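Periplasmic binding protein (Veillonella parvula, PDB 4MO9) probably binds a small solute, perhaps an iron-siderophore complex, between its two lobes and hands it to a membrane transporter, as relatives of the FepB type do. Local coordinates at residues D127-E130 with S131-A135; G99-D103 with K104-A108; H150-L154 with E155-K159. All coordinates share one frame; numbering follows the deposited sequence.

Contact 1 of 3, residues D127-E130 with S131-A135; sequences DQYE and SDAKA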
ATOM      1  N   ASP A 127      -8.203  -9.243 -14.752  1.00 34.99           N
ATOM      2  CA  ASP A 127      -8.522 -10.524 -15.380  1.00 36.20           C
ATOM      3  C   ASP A 127      -9.737 -11.176 -14.729  1.00 34.06           C
ATOM      4  O   ASP A 127     -10.672 -11.602 -15.420  1.00 36.29           O
ATOM      5  CB  ASP A 127      -7.317 -11.471 -15.342  1.00 42.63           C
ATOM      6  CG  ASP A 127      -6.206 -11.033 -16.277  1.00 50.25           C
ATOM      7  OD1 ASP A 127      -6.509 -10.376 -17.298  1.00 48.80           O
ATOM      8  OD2 ASP A 127      -5.032 -11.351 -15.994  1.00 55.43           O
ATOM      9  N   GLN A 128      -9.734 -11.240 -13.403  1.00 33.18           N
ATOM     10  CA  GLN A 128     -10.850 -11.826 -12.673  1.00 33.41           C
ATOM     11  C   GLN A 128     -12.133 -11.017 -12.903  1.00 32.72           C
ATOM     12  O   GLN A 128     -13.201 -11.585 -13.117  1.00 31.31           O
ATOM     13  CB  GLN A 128     -10.539 -11.888 -11.181  1.00 34.37           C
ATOM     14  CG  GLN A 128     -11.497 -12.758 -10.407  1.00 42.52           C
ATOM     15  CD  GLN A 128     -11.266 -14.231 -10.676  1.00 51.90           C
ATOM     16  OE1 GLN A 128     -12.200 -15.041 -10.660  1.00 54.46           O
ATOM     17  NE2 GLN A 128     -10.013 -14.589 -10.929  1.00 52.83           N
ATOM     18  N   TYR A 129     -12.019  -9.692 -12.857  1.00 31.81           N
ATOM     19  CA  TYR A 129     -13.173  -8.829 -13.054  1.00 31.14           C
ATOM     20  C   TYR A 129     -13.789  -9.087 -14.428  1.00 33.34           C
ATOM     21  O   TYR A 129     -14.999  -9.311 -14.546  1.00 33.46           O
ATOM     22  CB  TYR A 129     -12.756  -7.362 -12.909  1.00 29.53           C
ATOM     23  CG  TYR A 129     -13.841  -6.354 -13.254  1.00 31.91           C
ATOM     24  CD1 TYR A 129     -14.935  -6.163 -12.415  1.00 33.18           C
ATOM     25  CD2 TYR A 129     -13.754  -5.577 -14.406  1.00 30.42           C
ATOM     26  CE1 TYR A 129     -15.932  -5.226 -12.731  1.00 32.87           C
ATOM     27  CE2 TYR A 129     -14.727  -4.640 -14.719  1.00 30.00           C
ATOM     28  CZ  TYR A 129     -15.807  -4.468 -13.881  1.00 32.01           C
ATOM     29  OH  TYR A 129     -16.768  -3.536 -14.195  1.00 34.17           O
ATOM     30  N   GLU A 130     -12.955  -9.083 -15.463  1.00 34.11           N
ATOM     31  CA  GLU A 130     -13.448  -9.261 -16.822  1.00 37.81           C
ATOM     32  C   GLU A 130     -14.063 -10.637 -17.019  1.00 41.81           C
ATOM     33  O   GLU A 130     -14.996 -10.798 -17.808  1.00 43.72           O
ATOM     34  CB  GLU A 130     -12.344  -8.986 -17.850  1.00 40.87           C
ATOM     35  CG  GLU A 130     -11.763  -7.582 -17.711  1.00 45.01           C
ATOM     36  CD  GLU A 130     -11.296  -6.968 -19.020  1.00 52.71           C
ATOM     37  OE1 GLU A 130     -10.584  -7.655 -19.788  1.00 56.41           O
ATOM     38  OE2 GLU A 130     -11.637  -5.783 -19.268  1.00 50.90           O
ATOM     39  N   SER A 131     -13.561 -11.626 -16.285  1.00 41.08           N
ATOM     40  CA  SER A 131     -14.078 -12.984 -16.422  1.00 42.95           C
ATOM     41  C   SER A 131     -15.418 -13.161 -15.708  1.00 41.68           C
ATOM     42  O   SER A 131     -16.302 -13.858 -16.201  1.00 42.49           O
ATOM     43  CB  SER A 131     -13.071 -13.986 -15.863  1.00 44.23           C
ATOM     44  OG  SER A 131     -13.488 -15.305 -16.151  1.00 51.68           O
ATOM     45  N   ASP A 132     -15.554 -12.530 -14.542  1.00 44.62           N
ATOM     46  CA  ASP A 132     -16.669 -12.818 -13.633  1.00 47.23           C
ATOM     47  C   ASP A 132     -17.855 -11.849 -13.700  1.00 43.99           C
ATOM     48  O   ASP A 132     -18.986 -12.277 -13.513  1.00 48.63           O
ATOM     49  CB  ASP A 132     -16.187 -12.859 -12.174  1.00 43.48           C
ATOM     50  CG  ASP A 132     -15.461 -14.148 -11.819  1.00 47.96           C
ATOM     51  OD1 ASP A 132     -15.509 -15.116 -12.614  1.00 49.47           O
ATOM     52  OD2 ASP A 132     -14.850 -14.191 -10.720  1.00 46.94           O
ATOM     53  N   ALA A 133     -17.592 -10.563 -13.939  1.00 37.73           N
ATOM     54  CA  ALA A 133     -18.588  -9.513 -13.686  1.00 39.77           C
ATOM     55  C   ALA A 133     -18.751  -8.448 -14.776  1.00 39.79           C
ATOM     56  O   ALA A 133     -19.848  -7.910 -14.944  1.00 37.95           O
ATOM     57  CB  ALA A 133     -18.289  -8.825 -12.343  1.00 38.90           C
ATOM     58  N   LYS A 134     -17.668  -8.116 -15.482  1.00 39.99           N
ATOM     59  CA  LYS A 134     -17.674  -6.969 -16.400  1.00 38.00           C
ATOM     60  C   LYS A 134     -18.802  -7.001 -17.434  1.00 37.78           C
ATOM     61  O   LYS A 134     -19.413  -5.973 -17.686  1.00 36.98           O
ATOM     62  CB  LYS A 134     -16.318  -6.774 -17.099  1.00 36.99           C
ATOM     63  CG  LYS A 134     -16.269  -5.492 -17.961  1.00 37.02           C
ATOM     64  CD  LYS A 134     -14.856  -5.177 -18.506  1.00 37.09           C
ATOM     65  CE  LYS A 134     -14.840  -3.851 -19.299  1.00 35.33           C
ATOM     66  NZ  LYS A 134     -15.839  -3.832 -20.415  1.00 35.68           N
ATOM     67  N   ALA A 135     -19.093  -8.165 -18.013  1.00 34.20           N
ATOM     68  CA  ALA A 135     -20.198  -8.247 -18.967  1.00 39.99           C
ATOM     69  C   ALA A 135     -21.499  -7.790 -18.303  1.00 40.21           C
ATOM     70  O   ALA A 135     -22.322  -7.111 -18.932  1.00 38.37           O
ATOM     71  CB  ALA A 135     -20.347  -9.657 -19.524  1.00 37.13           C
TER
HETATM   72  O   HOH W   1     -17.778 -10.708 -17.801  1.00 39.94           O

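Contact 2 of 3, residues G99-D103 with K104-A108; sequences GTIGD and KTFNA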
ATOM      1  N   GLY A  99     -19.860  -7.432  -2.152  1.00 34.78           N
ATOM      2  CA  GLY A  99     -18.832  -8.455  -2.100  1.00 38.33           C
ATOM      3  C   GLY A  99     -17.550  -8.004  -2.782  1.00 37.96           C
ATOM      4  O   GLY A  99     -17.463  -6.874  -3.285  1.00 37.40           O
ATOM      5  N   THR A 100     -16.556  -8.888  -2.809  1.00 35.03           N
ATOM      6  CA  THR A 100     -15.296  -8.599  -3.481  1.00 33.18           C
ATOM      7  C   THR A 100     -15.114  -9.535  -4.681  1.00 34.03           C
ATOM      8  O   THR A 100     -15.356 -10.738  -4.575  1.00 37.24           O
ATOM      9  CB  THR A 100     -14.121  -8.710  -2.481  1.00 37.28           C
ATOM     10  OG1 THR A 100     -14.200  -7.620  -1.549  1.00 38.56           O
ATOM     11  CG2 THR A 100     -12.786  -8.639  -3.193  1.00 36.54           C
ATOM     12  N   ILE A 101     -14.719  -8.978  -5.826  1.00 34.31           N
ATOM     13  CA  ILE A 101     -14.449  -9.760  -7.037  1.00 35.34           C
ATOM     14  C   ILE A 101     -13.420 -10.840  -6.731  1.00 39.05           C
ATOM     15  O   ILE A 101     -12.384 -10.548  -6.135  1.00 37.42           O
ATOM     16  CB  ILE A 101     -13.870  -8.869  -8.167  1.00 40.15           C
ATOM     17  CG1 ILE A 101     -14.908  -7.853  -8.640  1.00 39.03           C
ATOM     18  CG2 ILE A 101     -13.387  -9.719  -9.353  1.00 39.56           C
ATOM     19  CD1 ILE A 101     -16.063  -8.489  -9.398  1.00 40.89           C
ATOM     20  N   GLY A 102     -13.692 -12.079  -7.132  1.00 44.03           N
ATOM     21  CA  GLY A 102     -12.730 -13.147  -6.931  1.00 52.50           C
ATOM     22  C   GLY A 102     -13.050 -13.940  -5.683  1.00 60.11           C
ATOM     23  O   GLY A 102     -12.559 -15.057  -5.497  1.00 61.99           O
ATOM     24  N   ASP A 103     -13.860 -13.347  -4.812  1.00 63.44           N
ATOM     25  CA  ASP A 103     -14.461 -14.094  -3.718  1.00 68.76           C
ATOM     26  C   ASP A 103     -15.783 -14.657  -4.212  1.00 70.70           C
ATOM     27  O   ASP A 103     -16.255 -14.310  -5.296  1.00 73.38           O
ATOM     28  CB  ASP A 103     -14.698 -13.203  -2.498  1.00 71.68           C
ATOM     29  CG  ASP A 103     -13.417 -12.853  -1.771  1.00 74.87           C
ATOM     30  OD1 ASP A 103     -12.345 -13.357  -2.176  1.00 77.32           O
ATOM     31  OD2 ASP A 103     -13.486 -12.087  -0.784  1.00 74.98           O
ATOM     32  N   LYS A 104     -16.383 -15.528  -3.416  1.00 70.33           N
ATOM     33  CA  LYS A 104     -17.688 -16.068  -3.743  1.00 70.52           C
ATOM     34  C   LYS A 104     -18.731 -15.203  -3.035  1.00 69.85           C
ATOM     35  O   LYS A 104     -19.905 -15.565  -2.926  1.00 70.86           O
ATOM     36  CB  LYS A 104     -17.755 -17.539  -3.325  1.00 72.88           C
ATOM     37  CG  LYS A 104     -16.436 -18.285  -3.589  1.00 71.89           C
ATOM     38  CD  LYS A 104     -16.646 -19.750  -3.970  1.00 72.88           C
ATOM     39  CE  LYS A 104     -15.340 -20.406  -4.424  1.00 71.85           C
ATOM     40  NZ  LYS A 104     -14.793 -19.801  -5.672  1.00 68.65           N
ATOM     41  N   THR A 105     -18.266 -14.041  -2.573  1.00 68.15           N
ATOM     42  CA  THR A 105     -19.096 -13.038  -1.904  1.00 63.80           C
ATOM     43  C   THR A 105     -19.594 -11.962  -2.872  1.00 56.86           C
ATOM     44  O   THR A 105     -20.513 -11.210  -2.546  1.00 55.62           O
ATOM     45  CB  THR A 105     -18.326 -12.330  -0.752  1.00 61.05           C
ATOM     46  OG1 THR A 105     -17.217 -11.594  -1.291  1.00 57.78           O
ATOM     47  CG2 THR A 105     -17.819 -13.341   0.272  1.00 62.41           C
ATOM     48  N   PHE A 106     -18.984 -11.876  -4.052  1.00 52.34           N
ATOM     49  CA  PHE A 106     -19.416 -10.890  -5.035  1.00 51.09           C
ATOM     50  C   PHE A 106     -20.677 -11.356  -5.743  1.00 49.92           C
ATOM     51  O   PHE A 106     -20.712 -12.448  -6.316  1.00 52.54           O
ATOM     52  CB  PHE A 106     -18.333 -10.586  -6.067  1.00 50.72           C
ATOM     53  CG  PHE A 106     -18.626  -9.368  -6.899  1.00 51.79           C
ATOM     54  CD1 PHE A 106     -19.307  -9.472  -8.105  1.00 49.76           C
ATOM     55  CD2 PHE A 106     -18.238  -8.111  -6.461  1.00 53.26           C
ATOM     56  CE1 PHE A 106     -19.578  -8.350  -8.856  1.00 49.14           C
ATOM     57  CE2 PHE A 106     -18.505  -6.986  -7.209  1.00 53.01           C
ATOM     58  CZ  PHE A 106     -19.183  -7.103  -8.411  1.00 52.06           C
ATOM     59  N   ASN A 107     -21.711 -10.522  -5.683  1.00 43.65           N
ATOM     60  CA  ASN A 107     -22.988 -10.808  -6.321  1.00 43.58           C
ATOM     61  C   ASN A 107     -23.283  -9.671  -7.287  1.00 40.99           C
ATOM     62  O   ASN A 107     -23.606  -8.561  -6.860  1.00 41.08           O
ATOM     63  CB  ASN A 107     -24.096 -10.928  -5.264  1.00 43.95           C
ATOM     64  CG  ASN A 107     -25.449 -11.305  -5.860  1.00 47.79           C
ATOM     65  OD1 ASN A 107     -25.905 -10.708  -6.836  1.00 46.52           O
ATOM     66  ND2 ASN A 107     -26.100 -12.302  -5.264  1.00 51.53           N
ATOM     67  N   ALA A 108     -23.156  -9.943  -8.582  1.00 39.13           N
ATOM     68  CA  ALA A 108     -23.297  -8.902  -9.600  1.00 39.24           C
ATOM     69  C   ALA A 108     -24.665  -8.217  -9.558  1.00 41.95           C
ATOM     70  O   ALA A 108     -24.761  -6.995  -9.699  1.00 39.25           O
ATOM     71  CB  ALA A 108     -23.023  -9.473 -10.974  1.00 35.77           C
TER
HETATM   72  O   HOH W   2     -21.982  -8.240  -3.814  1.00 42.78           O

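Contact 3 of 3, residues H150-L154 with E155-K159; sequences HAEKL and ESHQK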
ATOM      1  N   HIS A 150      -0.193  -1.024  -8.127  1.00 25.75           N
ATOM      2  CA  HIS A 150       0.636  -2.196  -7.814  1.00 23.67           C
ATOM      3  C   HIS A 150       1.891  -2.235  -8.668  1.00 26.98           C
ATOM      4  O   HIS A 150       2.897  -2.840  -8.278  1.00 26.07           O
ATOM      5  CB  HIS A 150      -0.146  -3.507  -7.982  1.00 23.70           C
ATOM      6  CG  HIS A 150      -1.239  -3.694  -6.977  1.00 28.29           C
ATOM      7  ND1 HIS A 150      -2.451  -3.038  -7.055  1.00 31.23           N
ATOM      8  CD2 HIS A 150      -1.300  -4.468  -5.865  1.00 30.01           C
ATOM      9  CE1 HIS A 150      -3.209  -3.395  -6.031  1.00 30.12           C
ATOM     10  NE2 HIS A 150      -2.535  -4.269  -5.297  1.00 30.41           N
ATOM     11  N   ALA A 151       1.849  -1.588  -9.832  1.00 25.02           N
ATOM     12  CA  ALA A 151       3.021  -1.583 -10.717  1.00 25.75           C
ATOM     13  C   ALA A 151       4.203  -0.874 -10.056  1.00 25.71           C
ATOM     14  O   ALA A 151       5.365  -1.172 -10.346  1.00 27.80           O
ATOM     15  CB  ALA A 151       2.683  -0.894 -12.040  1.00 28.13           C
ATOM     16  N   GLU A 152       3.890   0.086  -9.190  1.00 27.92           N
ATOM     17  CA  GLU A 152       4.897   0.967  -8.601  1.00 28.75           C
ATOM     18  C   GLU A 152       5.728   1.659  -9.694  1.00 31.20           C
ATOM     19  O   GLU A 152       6.962   1.731  -9.603  1.00 30.01           O
ATOM     20  CB  GLU A 152       5.801   0.201  -7.628  1.00 29.00           C
ATOM     21  CG  GLU A 152       5.052  -0.592  -6.540  1.00 31.15           C
ATOM     22  CD  GLU A 152       4.449   0.293  -5.446  1.00 32.00           C
ATOM     23  OE1 GLU A 152       4.263   1.519  -5.678  1.00 29.57           O
ATOM     24  OE2 GLU A 152       4.149  -0.239  -4.346  1.00 32.27           O
ATOM     25  N   LYS A 153       5.052   2.167 -10.722  1.00 28.82           N
ATOM     26  CA  LYS A 153       5.715   3.001 -11.714  1.00 30.67           C
ATOM     27  C   LYS A 153       5.116   4.388 -11.618  1.00 28.71           C
ATOM     28  O   LYS A 153       3.891   4.532 -11.465  1.00 28.01           O
ATOM     29  CB  LYS A 153       5.493   2.474 -13.129  1.00 35.47           C
ATOM     30  CG  LYS A 153       5.921   1.044 -13.386  1.00 42.81           C
ATOM     31  CD  LYS A 153       5.522   0.673 -14.811  1.00 49.10           C
ATOM     32  CE  LYS A 153       5.730  -0.801 -15.125  1.00 54.03           C
ATOM     33  NZ  LYS A 153       5.232  -1.095 -16.505  1.00 57.88           N
ATOM     34  N   LEU A 154       5.965   5.405 -11.720  1.00 26.90           N
ATOM     35  CA  LEU A 154       5.506   6.788 -11.617  1.00 28.21           C
ATOM     36  C   LEU A 154       4.327   7.096 -12.554  1.00 28.70           C
ATOM     37  O   LEU A 154       3.299   7.627 -12.117  1.00 27.46           O
ATOM     38  CB  LEU A 154       6.667   7.748 -11.888  1.00 29.29           C
ATOM     39  CG  LEU A 154       6.342   9.240 -11.784  1.00 30.49           C
ATOM     40  CD1 LEU A 154       5.844   9.585 -10.385  1.00 28.49           C
ATOM     41  CD2 LEU A 154       7.567  10.065 -12.152  1.00 32.10           C
ATOM     42  N   GLU A 155       4.466   6.760 -13.835  1.00 30.69           N
ATOM     43  CA  GLU A 155       3.402   7.050 -14.796  1.00 32.34           C
ATOM     44  C   GLU A 155       2.061   6.379 -14.437  1.00 30.88           C
ATOM     45  O   GLU A 155       0.988   6.971 -14.631  1.00 26.68           O
ATOM     46  CB  GLU A 155       3.811   6.659 -16.215  1.00 39.66           C
ATOM     47  CG  GLU A 155       2.737   7.033 -17.245  1.00 51.78           C
ATOM     48  CD  GLU A 155       2.857   6.279 -18.555  1.00 63.47           C
ATOM     49  OE1 GLU A 155       3.736   5.396 -18.668  1.00 68.34           O
ATOM     50  OE2 GLU A 155       2.062   6.571 -19.476  1.00 70.07           O
ATOM     51  N   SER A 156       2.116   5.148 -13.932  1.00 28.81           N
ATOM     52  CA  SER A 156       0.896   4.437 -13.541  1.00 27.81           C
ATOM     53  C   SER A 156       0.219   5.094 -12.343  1.00 27.22           C
ATOM     54  O   SER A 156      -1.008   5.196 -12.292  1.00 25.90           O
ATOM     55  CB  SER A 156       1.191   2.970 -13.235  1.00 30.88           C
ATOM     56  OG  SER A 156       1.555   2.284 -14.415  1.00 34.91           O
ATOM     57  N   HIS A 157       1.012   5.528 -11.368  1.00 25.39           N
ATOM     58  CA  HIS A 157       0.451   6.247 -10.228  1.00 26.82           C
ATOM     59  C   HIS A 157      -0.159   7.563 -10.695  1.00 24.69           C
ATOM     60  O   HIS A 157      -1.279   7.894 -10.310  1.00 24.70           O
ATOM     61  CB  HIS A 157       1.514   6.529  -9.169  1.00 26.60           C
ATOM     62  CG  HIS A 157       1.593   5.484  -8.100  1.00 28.48           C
ATOM     63  ND1 HIS A 157       1.252   5.737  -6.786  1.00 30.50           N
ATOM     64  CD2 HIS A 157       1.978   4.191  -8.156  1.00 24.92           C
ATOM     65  CE1 HIS A 157       1.426   4.632  -6.076  1.00 24.55           C
ATOM     66  NE2 HIS A 157       1.860   3.682  -6.877  1.00 26.18           N
ATOM     67  N   GLN A 158       0.580   8.320 -11.503  1.00 24.40           N
ATOM     68  CA  GLN A 158       0.069   9.598 -12.003  1.00 24.45           C
ATOM     69  C   GLN A 158      -1.229   9.413 -12.788  1.00 28.44           C
ATOM     70  O   GLN A 158      -2.196  10.186 -12.630  1.00 29.52           O
ATOM     71  CB  GLN A 158       1.115  10.277 -12.894  1.00 26.90           C
ATOM     72  CG  GLN A 158       2.392  10.714 -12.156  1.00 27.41           C
ATOM     73  CD  GLN A 158       3.413  11.336 -13.100  1.00 32.04           C
ATOM     74  OE1 GLN A 158       3.458  11.001 -14.295  1.00 30.87           O
ATOM     75  NE2 GLN A 158       4.220  12.261 -12.581  1.00 31.13           N
ATOM     76  N   LYS A 159      -1.255   8.416 -13.663  1.00 26.12           N
ATOM     77  CA  LYS A 159      -2.411   8.238 -14.531  1.00 28.26           C
ATOM     78  C   LYS A 159      -3.591   7.756 -13.684  1.00 27.46           C
ATOM     79  O   LYS A 159      -4.725   8.145 -13.917  1.00 27.40           O
ATOM     80  CB  LYS A 159      -2.085   7.261 -15.668  1.00 32.95           C
ATOM     81  CG  LYS A 159      -2.959   7.387 -16.899  1.00 43.05           C
ATOM     82  CD  LYS A 159      -2.551   8.575 -17.786  1.00 51.31           C
ATOM     83  CE  LYS A 159      -3.449   8.660 -19.033  1.00 57.98           C
ATOM     84  NZ  LYS A 159      -3.134   9.791 -19.975  1.00 59.73           N
TER

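Contact 1 of 3, residues D127-E130 with S131-A135
Ser131 N donates to Asp127 O at 3.0 Å and Asp132 N to Gln128 O at 2.9 Å, the spacing of an ordinary alpha helix. At Tyr129 the pattern doubles. Its carbonyl oxygen accepts the usual amide four residues on, Ala133 N at 2.9 Å from Tyr129 O, and a second one as well, with Lys134 N lying 3.1 Å from Tyr129 O and tilted 34° from the carbonyl plane. Ala133 departs from helical angles (phi -135°) and takes the N-cap position of helix 134-139, and Tyr129 O thus takes two successive amides at the break between helices 123-132 and 134-139. A water spans the break, donating to Glu130 O and accepting from Ala135 N.

The side chains work across the same junction. With CG of Tyr129 anti to its own amide nitrogen (chi1 173°), the ring extends beside the start of the second helix. Lys134 CA sits above one face, toward the rim, and Lys134 CB comes within 3.6 Å of Tyr129 CE2. Ala133 CB adds an apolar contact from an oblique position, while the hydroxyl of Tyr129 is hydrogen-bonded to Thr144 OG1 on strand 143-147. The methylenes of Lys134 run alongside Glu130, both chains pointing the same way, with Lys134 CD 3.4 Å from Glu130 OE2. The charged atoms themselves stay apart, Glu130 OE2 to Lys134 NZ being 4.8 Å: the carboxylate turns to Tyr146 OH and the ammonium forms a salt bridge with Asp138.

Chemically, then, the junction rests on a shared carbonyl and on hydrocarbon packed against an aromatic ring. The nearby opposite charges of Glu130 and Lys134 probably add a mild electrostatic attraction, while each group keeps its direct polar partner beyond this segment pair.

Contact 2 of 3, residues G99-D103 with K104-A108
Phe106 folds back over the turn that precedes it. Its CB lies 3.3 Å from Thr100 O, and CG, set anti to the amide nitrogen (chi1 -167°), carries the ring alongside Ile101. Further out, Phe106 CD2 meets Gly99 O at 3.5 Å, the oxygen lying near the ring plane at the edge. Over one face stands the methyl of Ile101 in a CH-pi contact: CD1 of Ile101 is 3.3 Å from the centroid of the Phe106 ring and only 3° off its normal. That methyl is therefore about equally far from all six ring carbons, Phe106 CZ at the tip lying 3.6 Å from Ile101 CD1.

Thr100 to Asp103 form a type II beta turn, closed by Asp103 N to Thr100 O at 3.0 Å, with Gly102 at its third position. Thr100 N then donates almost straight (172°) to Thr105 OG1 at 3.2 Å. Gly99 CA passes 3.3 Å from Thr105 O, where a side chain would collide, and a water joins Gly99 N to Asn107 N. Phe106 N is buried without a polar partner.

Asn107 OD1 caps Gln110 N at the start of helix 108-112. Ile101 packs on Leu125, Gln128 and Tyr129 of helix 123-132, and Ala108 rests on Lys136 and Met137 of helix 134-139. Phe106 and Ile101 both pack on Ala133, between those two helices.

Contact 3 of 3, residues H150-L154 with E155-K159
The N-terminus of helix 154-168 completes a beta-alpha unit: a loop leads from strand 143-147 of the parallel sheet into the helix, with Lys153 in the N-cap position. Lys153 O accepts from His157 N at 3.0 Å, and Leu154 O from Gln158 N at 2.9 Å, the first i to i+4 bonds of the helix.

Ahead of the cap, Glu152 adopts left-handed backbone angles, and its side chain, bent at chi2, comes back beside His157. Carboxylate and imidazole planes lie only 10° apart, yet the bond between them, His157 NE2 to Glu152 OE1 at 3.4 Å, is weak. The firmer tie of Glu152 is from OE2 to Arg319 N, and Asp323 stands close to OE1, so one of these two acids may hold a proton more readily than usual. The ring of His157 stacks on Tyr181 of helix 171-194.

On another side of the turn, Leu154 and Gln158 meet at a slant. With CG of Leu154 opposite its own amide nitrogen (chi1 -179°), the isobutyl group lies against the amide of Gln158, whose NE2 is 3.8 Å from Leu154 CG and is hydrogen-bonded to Thr182 OG1. Replacing Gln158 with alanine removes that amide, and is likely to leave Thr182 OG1 without this mate and Leu154 with a gap along one side. Closer to the backbone, Gln158 CG passes 3.2 Å from Leu154 O, while Ser156 OG lies 4.1 Å from both Ala151 CB and Lys153 CB.

In the fold
Contacts 1 and 2 belong to one packed region, their centres about 11 Å apart: Ala133 CB of contact 1 touches Ile101 CD1 and Phe106 CE1 of contact 2, each at 3.7 Å. Contact 3 stands apart, its nearest atoms about 11 Å from either, and lies nearer the centre of the chain. All three mix buried and exposed residues. Contact 1 is the junction of helices 123-132 and 134-139; contact 2, a turn running into helix 108-112 near the bound trimethylamine oxide, packs against both. Ring packing of Tyr129 and Phe106 marks these two, with charged Glu130 and Lys134 at contact 1; contact 3 mixes polar ties with Leu154 and His157 packed on helix 171-194.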